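Local coordinates for protein neutral ceramidase (Pseudomonas aeruginosa, PDB 2ZWS) that hydrolyses the N-acyl linkage of ceramides to release sphingosine and a free fatty acid, and also runs the reaction in reverse to make ceramide, at residues Ile130-Ser133 and Ile134-Ala137; Arg270-Gly273 and Leu274-Phe277; Ala474-Gln477 and Leu478-Met482. All coordinates share one frame; numbering follows the deposited sequence.

Contact 1: Ile130-Ser133 and Ile134-Ala137; sequences IVRS and IERA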
ATOM      1  N   ILE A 130       9.574  -2.642  -6.573  1.00 10.72           N
ATOM      2  CA  ILE A 130       8.527  -2.478  -7.591  1.00 11.19           C
ATOM      3  C   ILE A 130       9.091  -2.904  -8.949  1.00 10.39           C
ATOM      4  O   ILE A 130       8.473  -3.694  -9.712  1.00 11.62           O
ATOM      5  CB  ILE A 130       7.996  -1.032  -7.649  1.00 11.44           C
ATOM      6  CG1 ILE A 130       7.167  -0.751  -6.387  1.00  9.90           C
ATOM      7  CG2 ILE A 130       7.166  -0.789  -8.929  1.00 10.43           C
ATOM      8  CD1 ILE A 130       6.756   0.744  -6.152  1.00 11.58           C
ATOM      9  N   VAL A 131      10.279  -2.398  -9.274  1.00 11.01           N
ATOM     10  CA  VAL A 131      10.897  -2.796 -10.545  1.00 12.35           C
ATOM     11  C   VAL A 131      11.123  -4.328 -10.588  1.00 11.94           C
ATOM     12  O   VAL A 131      10.806  -4.974 -11.579  1.00 12.46           O
ATOM     13  CB  VAL A 131      12.209  -2.008 -10.787  1.00 12.73           C
ATOM     14  CG1 VAL A 131      12.968  -2.561 -12.033  1.00 14.36           C
ATOM     15  CG2 VAL A 131      11.921  -0.520 -10.938  1.00 13.82           C
ATOM     16  N   ARG A 132      11.600  -4.919  -9.500  1.00 11.24           N
ATOM     17  CA  ARG A 132      11.854  -6.370  -9.476  1.00 12.49           C
ATOM     18  C   ARG A 132      10.545  -7.140  -9.670  1.00 12.19           C
ATOM     19  O   ARG A 132      10.504  -8.159 -10.327  1.00 12.21           O
ATOM     20  CB  ARG A 132      12.487  -6.735  -8.144  1.00 13.76           C
ATOM     21  CG  ARG A 132      13.056  -8.151  -8.074  1.00 14.98           C
ATOM     22  CD  ARG A 132      13.692  -8.457  -6.662  1.00 16.77           C
ATOM     23  NE  ARG A 132      14.353  -7.277  -6.094  1.00 21.36           N
ATOM     24  CZ  ARG A 132      13.964  -6.608  -5.000  1.00 19.83           C
ATOM     25  NH1 ARG A 132      12.934  -7.025  -4.223  1.00 15.83           N
ATOM     26  NH2 ARG A 132      14.647  -5.513  -4.669  1.00 21.49           N
ATOM     27  N   SER A 133       9.437  -6.624  -9.135  1.00 10.94           N
ATOM     28  CA  SER A 133       8.141  -7.348  -9.289  1.00 11.88           C
ATOM     29  C   SER A 133       7.721  -7.400 -10.769  1.00 11.05           C
ATOM     30  O   SER A 133       7.194  -8.424 -11.250  1.00 10.81           O
ATOM     31  CB  SER A 133       7.046  -6.747  -8.391  1.00 12.47           C
ATOM     32  OG  SER A 133       6.589  -5.520  -8.897  1.00 12.00           O
ATOM     33  N   ILE A 134       7.992  -6.317 -11.505  1.00 10.92           N
ATOM     34  CA  ILE A 134       7.649  -6.242 -12.927  1.00 11.97           C
ATOM     35  C   ILE A 134       8.558  -7.142 -13.726  1.00 12.63           C
ATOM     36  O   ILE A 134       8.091  -7.858 -14.609  1.00 12.45           O
ATOM     37  CB  ILE A 134       7.709  -4.776 -13.422  1.00 10.80           C
ATOM     38  CG1 ILE A 134       6.628  -3.908 -12.736  1.00 10.06           C
ATOM     39  CG2 ILE A 134       7.490  -4.654 -14.952  1.00 12.66           C
ATOM     40  CD1 ILE A 134       6.830  -2.351 -12.898  1.00 11.85           C
ATOM     41  N   GLU A 135       9.841  -7.146 -13.384  1.00 12.94           N
ATOM     42  CA  GLU A 135      10.807  -8.041 -14.027  1.00 14.53           C
ATOM     43  C   GLU A 135      10.396  -9.497 -13.854  1.00 14.04           C
ATOM     44  O   GLU A 135      10.475 -10.305 -14.808  1.00 15.65           O
ATOM     45  CB  GLU A 135      12.179  -7.801 -13.423  1.00 15.83           C
ATOM     46  CG  GLU A 135      12.736  -6.472 -13.821  1.00 18.57           C
ATOM     47  CD  GLU A 135      14.116  -6.230 -13.224  1.00 23.28           C
ATOM     48  OE1 GLU A 135      14.409  -6.747 -12.122  1.00 26.07           O
ATOM     49  OE2 GLU A 135      14.898  -5.506 -13.858  1.00 27.75           O
ATOM     50  N   ARG A 136       9.962  -9.846 -12.641  1.00 13.16           N
ATOM     51  CA  ARG A 136       9.527 -11.204 -12.373  1.00 13.76           C
ATOM     52  C   ARG A 136       8.261 -11.540 -13.141  1.00 13.45           C
ATOM     53  O   ARG A 136       8.156 -12.620 -13.713  1.00 14.13           O
ATOM     54  CB  ARG A 136       9.340 -11.464 -10.882  1.00 14.10           C
ATOM     55  CG  ARG A 136      10.654 -11.395 -10.154  1.00 14.19           C
ATOM     56  CD  ARG A 136      10.495 -11.454  -8.648  1.00 14.28           C
ATOM     57  NE  ARG A 136      11.788 -11.749  -8.018  1.00 17.47           N
ATOM     58  CZ  ARG A 136      11.973 -11.860  -6.702  1.00 19.27           C
ATOM     59  NH1 ARG A 136      10.961 -11.670  -5.861  1.00 19.14           N
ATOM     60  NH2 ARG A 136      13.184 -12.146  -6.221  1.00 19.44           N
ATOM     61  N   ALA A 137       7.306 -10.616 -13.158  1.00 13.34           N
ATOM     62  CA  ALA A 137       6.072 -10.819 -13.885  1.00 13.59           C
ATOM     63  C   ALA A 137       6.298 -11.008 -15.377  1.00 13.76           C
ATOM     64  O   ALA A 137       5.748 -11.932 -15.965  1.00 14.37           O
ATOM     65  CB  ALA A 137       5.080  -9.690 -13.617  1.00 13.30           C
TER
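The peptide N-H groups of I134, E135, R136 and A137 turn back to the carbonyl oxygens of I130, V131, R132 and S133, four successive i to i+4 bonds of one continuous alpha-helix, of which E135 N to V131 O (3.0 Å) is the straightest, at 167°. The oxygen of I130 is gripped twice, because S133 OG also donates to I130 O at 2.7 Å. With chi1 at 74°, the S133 hydroxyl sits between its own backbone N and carbonyl carbon, within reach of the turn before it; this buried polar group is thereby satisfied inside the helix. One turn apart, I130 and I134 meet loosely, CG2 of I130 standing 4.3 Å from CD1 of I134.

The stretch belongs to helix 120-138, which packs on the large mixed sheet of the N-terminal domain. S133, I134 and A137 rest on strands 41-49 and 55-61, while I130 and I134 also reach helix 68-81.

The other flank is polar. R132 and R136 run side by side in the same direction, and CD of R132 lies over one face of the R136 guanidinium, toward its rim, 3.7 Å from NH2 of R136. A bend at chi3 of R132 leaves the two guanidinium planes 68° apart. Both arginines form salt bridges with E556, whose carboxylate probably offsets their like charges, and R136 NH1 also donates to the K11 carbonyl. E135 extends past V131, with OE2 of E135 4.0 Å from CG1 of V131. The same OE2 is held by a salt bridge from K81 and a hydrogen bond with the Y82 hydroxyl, ties that join this helix to the end of helix 68-81.

Contact 2: Arg270-Gly273 and Leu274-Phe277; sequences REIG and LRQF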
ATOM      1  N   ARG A 270      -6.592  -9.954  11.029  1.00 13.74           N
ATOM      2  CA  ARG A 270      -6.902 -11.262  10.451  0.60 14.32           C
ATOM      3  C   ARG A 270      -8.389 -11.367  10.072  1.00 14.66           C
ATOM      4  O   ARG A 270      -8.723 -11.831   8.997  1.00 13.82           O
ATOM      5  CB  ARG A 270      -6.512 -12.372  11.440  0.60 14.49           C
ATOM      6  CG  ARG A 270      -6.555 -13.780  10.851  0.60 15.90           C
ATOM      7  CD  ARG A 270      -5.987 -14.811  11.827  0.60 17.20           C
ATOM      8  NE  ARG A 270      -6.133 -16.171  11.309  0.60 22.64           N
ATOM      9  CZ  ARG A 270      -5.476 -17.237  11.769  0.60 25.39           C
ATOM     10  NH1 ARG A 270      -5.686 -18.421  11.217  0.60 26.53           N
ATOM     11  NH2 ARG A 270      -4.605 -17.130  12.768  0.60 26.24           N
ATOM     12  N   GLU A 271      -9.266 -10.921  10.964  1.00 14.13           N
ATOM     13  CA  GLU A 271     -10.701 -11.023  10.732  1.00 15.28           C
ATOM     14  C   GLU A 271     -11.166 -10.175   9.553  1.00 15.30           C
ATOM     15  O   GLU A 271     -11.905 -10.665   8.708  1.00 14.69           O
ATOM     16  CB  GLU A 271     -11.468 -10.643  11.990  1.00 16.16           C
ATOM     17  CG  GLU A 271     -13.002 -10.678  11.850  1.00 17.39           C
ATOM     18  CD  GLU A 271     -13.579 -12.045  11.489  1.00 20.69           C
ATOM     19  OE1 GLU A 271     -12.915 -13.093  11.660  1.00 19.93           O
ATOM     20  OE2 GLU A 271     -14.749 -12.071  11.038  1.00 23.14           O
ATOM     21  N   ILE A 272     -10.751  -8.915   9.508  1.00 14.71           N
ATOM     22  CA  ILE A 272     -11.155  -8.019   8.402  1.00 15.10           C
ATOM     23  C   ILE A 272     -10.513  -8.491   7.100  1.00 14.91           C
ATOM     24  O   ILE A 272     -11.132  -8.454   6.029  1.00 14.61           O
ATOM     25  CB  ILE A 272     -10.855  -6.516   8.734  1.00 15.53           C
ATOM     26  CG1 ILE A 272     -11.605  -6.087  10.004  1.00 14.76           C
ATOM     27  CG2 ILE A 272     -11.163  -5.556   7.538  1.00 15.46           C
ATOM     28  CD1 ILE A 272     -13.165  -6.293   9.928  1.00 17.55           C
ATOM     29  N   GLY A 273      -9.268  -8.968   7.172  1.00 14.41           N
ATOM     30  CA  GLY A 273      -8.668  -9.606   6.002  1.00 14.44           C
ATOM     31  C   GLY A 273      -9.445 -10.806   5.520  1.00 14.03           C
ATOM     32  O   GLY A 273      -9.688 -10.962   4.317  1.00 14.39           O
ATOM     33  N   LEU A 274      -9.843 -11.656   6.450  1.00 13.97           N
ATOM     34  CA  LEU A 274     -10.614 -12.850   6.072  0.60 13.67           C
ATOM     35  C   LEU A 274     -11.959 -12.496   5.456  1.00 13.30           C
ATOM     36  O   LEU A 274     -12.405 -13.181   4.532  1.00 14.12           O
ATOM     37  CB  LEU A 274     -10.828 -13.780   7.258  0.60 13.52           C
ATOM     38  CG  LEU A 274      -9.585 -14.571   7.659  0.60 13.02           C
ATOM     39  CD1 LEU A 274      -9.857 -15.317   8.956  0.60 14.32           C
ATOM     40  CD2 LEU A 274      -9.141 -15.538   6.571  0.60 14.96           C
ATOM     41  N   ARG A 275     -12.609 -11.444   5.955  1.00 13.28           N
ATOM     42  CA  ARG A 275     -13.902 -11.038   5.384  1.00 12.88           C
ATOM     43  C   ARG A 275     -13.754 -10.628   3.920  1.00 13.22           C
ATOM     44  O   ARG A 275     -14.548 -11.035   3.062  1.00 14.21           O
ATOM     45  CB  ARG A 275     -14.543  -9.920   6.208  1.00 12.67           C
ATOM     46  CG  ARG A 275     -15.010 -10.418   7.566  1.00 13.13           C
ATOM     47  CD  ARG A 275     -15.569  -9.314   8.413  1.00 15.97           C
ATOM     48  NE  ARG A 275     -15.777  -9.811   9.773  1.00 18.67           N
ATOM     49  CZ  ARG A 275     -16.299  -9.120  10.782  1.00 17.48           C
ATOM     50  NH1 ARG A 275     -16.701  -7.861  10.620  1.00 18.76           N
ATOM     51  NH2 ARG A 275     -16.404  -9.703  11.977  1.00 18.22           N
ATOM     52  N   GLN A 276     -12.663  -9.925   3.625  1.00 12.99           N
ATOM     53  CA  GLN A 276     -12.375  -9.513   2.233  1.00 13.50           C
ATOM     54  C   GLN A 276     -12.008 -10.709   1.389  1.00 13.39           C
ATOM     55  O   GLN A 276     -12.497 -10.858   0.268  1.00 13.61           O
ATOM     56  CB  GLN A 276     -11.248  -8.479   2.178  1.00 13.80           C
ATOM     57  CG  GLN A 276     -11.664  -7.164   2.825  1.00 15.27           C
ATOM     58  CD  GLN A 276     -10.520  -6.210   2.906  1.00 14.67           C
ATOM     59  OE1 GLN A 276     -10.217  -5.539   1.934  1.00 15.48           O
ATOM     60  NE2 GLN A 276      -9.852  -6.160   4.051  1.00 16.03           N
ATOM     61  N   PHE A 277     -11.132 -11.556   1.924  1.00 14.03           N
ATOM     62  CA  PHE A 277     -10.729 -12.756   1.221  1.00 13.98           C
ATOM     63  C   PHE A 277     -11.949 -13.595   0.836  1.00 14.62           C
ATOM     64  O   PHE A 277     -12.044 -14.073  -0.302  1.00 14.64           O
ATOM     65  CB  PHE A 277      -9.799 -13.640   2.063  1.00 14.40           C
ATOM     66  CG  PHE A 277      -9.706 -15.027   1.513  1.00 15.04           C
ATOM     67  CD1 PHE A 277      -8.944 -15.280   0.384  1.00 15.33           C
ATOM     68  CD2 PHE A 277     -10.480 -16.044   2.040  1.00 14.81           C
ATOM     69  CE1 PHE A 277      -8.919 -16.570  -0.210  1.00 16.04           C
ATOM     70  CE2 PHE A 277     -10.462 -17.319   1.478  1.00 15.62           C
ATOM     71  CZ  PHE A 277      -9.694 -17.585   0.342  1.00 16.47           C
TER
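E271 and R275 form the salt bridge of this contact, one turn apart on helix 265-286. A single carboxylate oxygen does all the work: E271 OE2 takes R275 NE at 2.8 Å and R275 NH2 at 3.0 Å, on its anti side. The oxygen lies at the guanidinium edge, near that group's plane, while the carboxylate plane is turned 82° from it. A bend at chi2 of E271 (61°) folds the acid across the extended arginine. R275 NH1 donates elsewhere, to the N155 carbonyl.

Among the hydrogen bonds, backbone N-H groups of L274, R275, Q276 and F277 return to the carbonyls of R270, E271, I272 and G273. I272 O accepts twice, from Q276 N at 3.2 Å and from Q276 NE2 at 3.3 Å; NE2 comes from above the carbonyl plane, on the face opposite to that used by Q276 N. The Q276 amide is further fixed by K220 and N219 of helix 218-231.

Van der Waals contact is lighter. CD1 of I272 lies 4.1 Å from CD of R275. The F277 ring leads away from R270-G273 and meets H226 and W227 of helix 218-231 edge-to-face.

With two donors on one oxygen, E271 probably neutralises much of the R275 charge and restrains rotation of its guanidinium, while the I272 carbonyl, accepting two N-H groups, adds to the hold that K220 and N219 have on the Q276 amide.

Contact 3: Ala474-Gln477 and Leu478-Met482; sequences AYQQ and LFVDM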
ATOM      1  N   ALA A 474     -13.038  18.784 -10.351  1.00 15.23           N
ATOM      2  CA  ALA A 474     -11.821  18.777 -11.203  1.00 14.97           C
ATOM      3  C   ALA A 474     -11.465  17.355 -11.606  1.00 14.41           C
ATOM      4  O   ALA A 474     -11.213  17.081 -12.796  1.00 14.74           O
ATOM      5  CB  ALA A 474     -10.632  19.404 -10.479  1.00 15.64           C
ATOM      6  N   TYR A 475     -11.419  16.449 -10.622  1.00 13.27           N
ATOM      7  CA  TYR A 475     -11.099  15.048 -10.959  1.00 12.50           C
ATOM      8  C   TYR A 475     -12.151  14.448 -11.886  1.00 13.44           C
ATOM      9  O   TYR A 475     -11.821  13.704 -12.797  1.00 13.16           O
ATOM     10  CB  TYR A 475     -10.969  14.211  -9.704  1.00 13.16           C
ATOM     11  CG  TYR A 475      -9.640  14.313  -9.011  1.00 12.67           C
ATOM     12  CD1 TYR A 475      -8.504  13.690  -9.542  1.00 12.15           C
ATOM     13  CD2 TYR A 475      -9.517  14.998  -7.798  1.00 12.42           C
ATOM     14  CE1 TYR A 475      -7.282  13.761  -8.891  1.00 13.47           C
ATOM     15  CE2 TYR A 475      -8.315  15.057  -7.124  1.00 13.04           C
ATOM     16  CZ  TYR A 475      -7.185  14.428  -7.680  1.00 14.17           C
ATOM     17  OH  TYR A 475      -5.969  14.449  -7.034  1.00 14.40           O
ATOM     18  N   GLN A 476     -13.426  14.785 -11.674  1.00 13.70           N
ATOM     19  CA  GLN A 476     -14.454  14.223 -12.528  1.00 14.42           C
ATOM     20  C   GLN A 476     -14.264  14.711 -13.974  1.00 14.41           C
ATOM     21  O   GLN A 476     -14.320  13.906 -14.915  1.00 15.31           O
ATOM     22  CB  GLN A 476     -15.851  14.583 -12.013  1.00 14.46           C
ATOM     23  CG  GLN A 476     -16.972  13.810 -12.671  1.00 16.54           C
ATOM     24  CD  GLN A 476     -18.229  13.799 -11.833  1.00 18.61           C
ATOM     25  OE1 GLN A 476     -18.182  13.551 -10.622  1.00 19.73           O
ATOM     26  NE2 GLN A 476     -19.370  14.048 -12.476  1.00 20.23           N
ATOM     27  N   GLN A 477     -13.996  15.998 -14.135  1.00 15.01           N
ATOM     28  CA  GLN A 477     -13.731  16.559 -15.464  1.00 14.41           C
ATOM     29  C   GLN A 477     -12.540  15.877 -16.131  1.00 14.18           C
ATOM     30  O   GLN A 477     -12.605  15.518 -17.305  1.00 14.72           O
ATOM     31  CB  GLN A 477     -13.413  18.034 -15.339  1.00 15.78           C
ATOM     32  CG  GLN A 477     -12.978  18.686 -16.636  1.00 17.32           C
ATOM     33  CD  GLN A 477     -12.804  20.160 -16.456  1.00 20.19           C
ATOM     34  OE1 GLN A 477     -11.680  20.674 -16.459  1.00 24.53           O
ATOM     35  NE2 GLN A 477     -13.908  20.848 -16.240  1.00 19.69           N
ATOM     36  N   LEU A 478     -11.459  15.715 -15.363  1.00 13.54           N
ATOM     37  CA  LEU A 478     -10.231  15.124 -15.899  1.00 13.57           C
ATOM     38  C   LEU A 478     -10.452  13.688 -16.378  1.00 13.71           C
ATOM     39  O   LEU A 478      -9.995  13.300 -17.475  1.00 14.28           O
ATOM     40  CB  LEU A 478      -9.123  15.187 -14.854  1.00 13.86           C
ATOM     41  CG  LEU A 478      -8.633  16.601 -14.521  1.00 15.41           C
ATOM     42  CD1 LEU A 478      -7.695  16.577 -13.327  1.00 14.49           C
ATOM     43  CD2 LEU A 478      -7.983  17.291 -15.699  1.00 15.88           C
ATOM     44  N   PHE A 479     -11.119  12.891 -15.549  1.00 12.92           N
ATOM     45  CA  PHE A 479     -11.429  11.517 -15.936  1.00 13.24           C
ATOM     46  C   PHE A 479     -12.437  11.414 -17.073  1.00 13.37           C
ATOM     47  O   PHE A 479     -12.320  10.530 -17.934  1.00 14.18           O
ATOM     48  CB  PHE A 479     -11.844  10.695 -14.713  1.00 12.69           C
ATOM     49  CG  PHE A 479     -10.677  10.219 -13.887  1.00 11.14           C
ATOM     50  CD1 PHE A 479      -9.817   9.243 -14.400  1.00 12.51           C
ATOM     51  CD2 PHE A 479     -10.421  10.730 -12.608  1.00 12.32           C
ATOM     52  CE1 PHE A 479      -8.720   8.781 -13.667  1.00 12.53           C
ATOM     53  CE2 PHE A 479      -9.296  10.234 -11.860  1.00 10.58           C
ATOM     54  CZ  PHE A 479      -8.456   9.262 -12.416  1.00 12.69           C
ATOM     55  N   VAL A 480     -13.460  12.273 -17.082  1.00 13.38           N
ATOM     56  CA  VAL A 480     -14.414  12.224 -18.198  1.00 15.22           C
ATOM     57  C   VAL A 480     -13.718  12.592 -19.507  1.00 14.98           C
ATOM     58  O   VAL A 480     -13.886  11.890 -20.531  1.00 16.31           O
ATOM     59  CB  VAL A 480     -15.646  13.114 -17.930  1.00 15.95           C
ATOM     60  CG1 VAL A 480     -16.434  13.367 -19.235  1.00 17.34           C
ATOM     61  CG2 VAL A 480     -16.513  12.422 -16.902  1.00 16.34           C
ATOM     62  N   ASP A 481     -12.904  13.646 -19.473  1.00 16.07           N
ATOM     63  CA  ASP A 481     -12.197  14.066 -20.683  1.00 16.32           C
ATOM     64  C   ASP A 481     -11.276  12.939 -21.198  1.00 15.67           C
ATOM     65  O   ASP A 481     -11.199  12.685 -22.408  1.00 15.67           O
ATOM     66  CB  ASP A 481     -11.438  15.386 -20.455  1.00 17.32           C
ATOM     67  CG  ASP A 481     -12.376  16.607 -20.348  1.00 18.54           C
ATOM     68  OD1 ASP A 481     -13.601  16.453 -20.567  1.00 21.57           O
ATOM     69  OD2 ASP A 481     -11.879  17.724 -20.057  1.00 20.83           O
ATOM     70  N   MET A 482     -10.624  12.227 -20.271  1.00 14.71           N
ATOM     71  CA  MET A 482      -9.747  11.113 -20.651  1.00 14.79           C
ATOM     72  C   MET A 482     -10.567   9.976 -21.254  1.00 14.94           C
ATOM     73  O   MET A 482     -10.167   9.389 -22.252  1.00 15.65           O
ATOM     74  CB  MET A 482      -8.948  10.624 -19.443  1.00 14.28           C
ATOM     75  CG  MET A 482      -7.988   9.491 -19.821  1.00 15.51           C
ATOM     76  SD  MET A 482      -6.769   9.242 -18.507  1.00 15.11           S
ATOM     77  CE  MET A 482      -5.689  10.658 -18.787  1.00 14.36           C
TER
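Y475 and F479 meet one turn apart on helix 471-488, with CD1 of Y475 4.2 Å from CE2 of F479. The F479 side chain leans back over the preceding turn, its CD2 3.3 Å from Y475 O. That same oxygen accepts the F479 backbone N-H at 3.0 Å and 172°, a nearly straight bond. The ladder runs on unbroken: L478 N donates to A474 O, V480 N to Q476 O at 2.8 Å, and D481 N to Q477 O at 2.9 Å, while M482 N bonds to L478 O. Each of the four carbonyls of 474-477 is thus satisfied by the amide four residues ahead.

D481 and Q476 find their polar partners outside 474-482. D481 lies across Q477, OD2 of D481 standing 3.7 Å from the aliphatic CG of Q477. With chi1 of D481 at -72°, its CG lies beside its own backbone N and back along the helix, and D481 OD1 forms a salt bridge with R310, which also packs on Q477. Q476 OE1 accepts from Q472 NE2, one turn earlier on the same helix.

Buried apolar groups face the sheet: L478 and M482 touch strand 295-303, and F479 and M482 touch strand 392-400, while the Y475 ring meets F412 edge-to-face. The side chain of Y475 is about 9 Å from that of the zinc ligand Y448. V480 and Q476 rest against A423 of helix 414-428. This is an amphipathic alpha-helix laid on a mixed beta-sheet beside a neighbouring helix, an alpha/beta layer.

Following the chain from the N terminus, the three contacts come in series, none nesting within or crossing another, and each closes no long loop, only successive i to i+4 turns of one helix. Contact 1 lies on helix 120-138, which joins the nine-stranded sheet to helix 68-81. Contact 2 follows on helix 265-286, packed against helix 218-231, with the zinc ligand H204 and the magnesium ligand H37 nearby. Contact 3 comes last, on helix 471-488, which covers strands 295-303 and 392-400 of the four-stranded sheet. Their centres are 27 to 33 Å apart and no two touch, so they lie on three different helices, well apart within the molecule.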